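Local coordinates for protein eukaryotic translation initiation factor 4 gamma 5 (Trypanosoma cruzi, PDB 6OZU) that probably acts in translation initiation, its MIF4G domain being expected to serve as a helical platform for partner factors, as in other eIF4G proteins, at residues 44-47 against 48-52. Numbering follows the deposited sequence.
Sequences QDVI and QVIFN
Four successive i to i+4 hydrogen bonds join residues 44-47 to residues 48-51 within the single helix 40-53, from Gln48 N to Gln44 O, Val49 N to Asp45 O, Ile50 N to Val46 O and Phe51 N to Ile47 O. Their lengths range from 2.8 Å (Val49 N to Asp45 O) to 3.2 Å (Ile50 N to Val46 O). Val46 and Ile50 lie side by side and point the same way. With Val46 CG1 anti to the backbone N (chi1 171°), that methyl sits beside the carbonyl carbon, on the side of the next turn, where it meets the delta methyl of Ile50, CG1 to CD1 being 4.0 Å. Ile50 CG1 lies 3.3 Å from Val46 O, the same carbonyl oxygen that accepts the Ile50 N-H. One residue further on, the side chains of Ile47 and Phe51 run side by side, with Ile47 CG2 above the ring plane near its CD1-CE1 side, 4.0 Å from Phe51 CD1. MIF4G domains are stacks of antiparallel helical hairpins of the HEAT type, and the faces of this helix serve different neighbours: Val46 and Val49 pack on helix 6-17, Ile47 and Ile50 on helix 63-76. Gln48 and Phe51 both touch Gln94 of helix 82-112, and Phe51 makes an edge-to-face ring contact with Phe138. Towards helix 6-17, Asp45 and Val49 come together obliquely. With Val49 CG1 anti to the backbone N (chi1 161°), CG2 falls beside that nitrogen and approaches Asp45 O to 3.2 Å and Asp45 OD2 to 3.9 Å. The carboxylate finds its main polar partner elsewhere, OD2 being hydrogen-bonded to His8 ND1, while a long, weak ion pair links OD1 to Arg5. Gln48 CB rests 3.3 Å from Gln44 O.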
ATOM      1  N   GLN A  44      -7.798  14.893 -10.175  1.00 74.62           N
ATOM      2  CA  GLN A  44      -6.473  14.680  -9.571  1.00 73.20           C
ATOM      3  C   GLN A  44      -6.494  15.009  -8.071  1.00 76.93           C
ATOM      4  O   GLN A  44      -5.845  14.323  -7.277  1.00 75.10           O
ATOM      5  CB  GLN A  44      -5.414  15.523 -10.294  1.00 75.98           C
ATOM      6  CG  GLN A  44      -4.002  14.968 -10.215  1.00 98.64           C
ATOM      7  CD  GLN A  44      -3.126  15.549 -11.300  1.00125.55           C
ATOM      8  OE1 GLN A  44      -3.243  15.201 -12.479  1.00122.27           O
ATOM      9  NE2 GLN A  44      -2.238  16.464 -10.940  1.00120.16           N
ATOM     10  N   ASP A  45      -7.279  16.038  -7.695  1.00 75.23           N
ATOM     11  CA  ASP A  45      -7.473  16.495  -6.322  1.00 74.83           C
ATOM     12  C   ASP A  45      -8.212  15.441  -5.499  1.00 75.61           C
ATOM     13  O   ASP A  45      -7.806  15.186  -4.370  1.00 75.46           O
ATOM     14  CB  ASP A  45      -8.225  17.828  -6.304  1.00 79.74           C
ATOM     15  CG  ASP A  45      -8.400  18.393  -4.921  1.00 94.42           C
ATOM     16  OD1 ASP A  45      -7.447  19.016  -4.410  1.00 95.46           O
ATOM     17  OD2 ASP A  45      -9.490  18.212  -4.348  1.00103.78           O
ATOM     18  N   VAL A  46      -9.263  14.808  -6.068  1.00 69.74           N
ATOM     19  CA  VAL A  46     -10.039  13.749  -5.408  1.00 67.20           C
ATOM     20  C   VAL A  46      -9.118  12.585  -5.030  1.00 67.38           C
ATOM     21  O   VAL A  46      -9.197  12.074  -3.912  1.00 68.01           O
ATOM     22  CB  VAL A  46     -11.245  13.270  -6.271  1.00 71.33           C
ATOM     23  CG1 VAL A  46     -11.913  12.025  -5.669  1.00 69.78           C
ATOM     24  CG2 VAL A  46     -12.265  14.386  -6.457  1.00 73.16           C
ATOM     25  N   ILE A  47      -8.239  12.182  -5.965  1.00 60.33           N
ATOM     26  CA  ILE A  47      -7.314  11.070  -5.760  1.00 56.14           C
ATOM     27  C   ILE A  47      -6.257  11.469  -4.721  1.00 59.26           C
ATOM     28  O   ILE A  47      -6.004  10.676  -3.821  1.00 56.15           O
ATOM     29  CB  ILE A  47      -6.747  10.515  -7.109  1.00 56.59           C
ATOM     30  CG1 ILE A  47      -7.882  10.091  -8.070  1.00 55.76           C
ATOM     31  CG2 ILE A  47      -5.733   9.374  -6.908  1.00 54.72           C
ATOM     32  CD1 ILE A  47      -8.938   9.107  -7.519  1.00 56.23           C
ATOM     33  N   GLN A  48      -5.730  12.720  -4.798  1.00 58.52           N
ATOM     34  CA  GLN A  48      -4.741  13.283  -3.869  1.00 59.09           C
ATOM     35  C   GLN A  48      -5.307  13.315  -2.434  1.00 64.71           C
ATOM     36  O   GLN A  48      -4.618  12.908  -1.503  1.00 65.26           O
ATOM     37  CB  GLN A  48      -4.304  14.692  -4.339  1.00 62.78           C
ATOM     38  CG  GLN A  48      -3.235  15.378  -3.471  1.00 85.86           C
ATOM     39  CD  GLN A  48      -1.836  15.339  -4.059  1.00110.44           C
ATOM     40  OE1 GLN A  48      -1.607  15.683  -5.228  1.00105.92           O
ATOM     41  NE2 GLN A  48      -0.861  14.939  -3.249  1.00107.99           N
ATOM     42  N   VAL A  49      -6.572  13.746  -2.275  1.00 62.31           N
ATOM     43  CA  VAL A  49      -7.284  13.832  -0.994  1.00 62.24           C
ATOM     44  C   VAL A  49      -7.389  12.463  -0.317  1.00 66.21           C
ATOM     45  O   VAL A  49      -7.011  12.331   0.850  1.00 67.48           O
ATOM     46  CB  VAL A  49      -8.664  14.548  -1.156  1.00 67.22           C
ATOM     47  CG1 VAL A  49      -9.616  14.251   0.008  1.00 67.69           C
ATOM     48  CG2 VAL A  49      -8.470  16.040  -1.307  1.00 68.09           C
ATOM     49  N   ILE A  50      -7.886  11.452  -1.049  1.00 60.82           N
ATOM     50  CA  ILE A  50      -8.042  10.097  -0.520  1.00 58.52           C
ATOM     51  C   ILE A  50      -6.666   9.511  -0.140  1.00 61.73           C
ATOM     52  O   ILE A  50      -6.529   8.948   0.951  1.00 62.08           O
ATOM     53  CB  ILE A  50      -8.851   9.190  -1.503  1.00 61.35           C
ATOM     54  CG1 ILE A  50     -10.246   9.807  -1.830  1.00 62.08           C
ATOM     55  CG2 ILE A  50      -8.972   7.753  -0.958  1.00 61.09           C
ATOM     56  CD1 ILE A  50     -10.969   9.248  -3.016  1.00 57.76           C
ATOM     57  N   PHE A  51      -5.641   9.692  -1.013  1.00 55.99           N
ATOM     58  CA  PHE A  51      -4.284   9.190  -0.779  1.00 52.90           C
ATOM     59  C   PHE A  51      -3.586   9.841   0.449  1.00 58.46           C
ATOM     60  O   PHE A  51      -2.854   9.143   1.156  1.00 56.41           O
ATOM     61  CB  PHE A  51      -3.435   9.283  -2.048  1.00 53.28           C
ATOM     62  CG  PHE A  51      -3.504   8.056  -2.938  1.00 52.67           C
ATOM     63  CD1 PHE A  51      -4.710   7.645  -3.498  1.00 55.12           C
ATOM     64  CD2 PHE A  51      -2.354   7.342  -3.253  1.00 52.22           C
ATOM     65  CE1 PHE A  51      -4.771   6.508  -4.308  1.00 54.51           C
ATOM     66  CE2 PHE A  51      -2.413   6.221  -4.088  1.00 53.71           C
ATOM     67  CZ  PHE A  51      -3.619   5.813  -4.608  1.00 51.73           C
ATOM     68  N   ASN A  52      -3.864  11.142   0.732  1.00 58.05           N
ATOM     69  CA  ASN A  52      -3.308  11.831   1.905  1.00 58.52           C
ATOM     70  C   ASN A  52      -3.980  11.378   3.211  1.00 62.33           C
ATOM     71  O   ASN A  52      -3.290  11.078   4.197  1.00 60.06           O
ATOM     72  CB  ASN A  52      -3.353  13.345   1.742  1.00 62.82           C
ATOM     73  CG  ASN A  52      -2.329  13.910   0.780  1.00 87.09           C
ATOM     74  OD1 ASN A  52      -1.365  13.240   0.377  1.00 84.41           O
ATOM     75  ND2 ASN A  52      -2.506  15.172   0.402  1.00 79.12           N
TER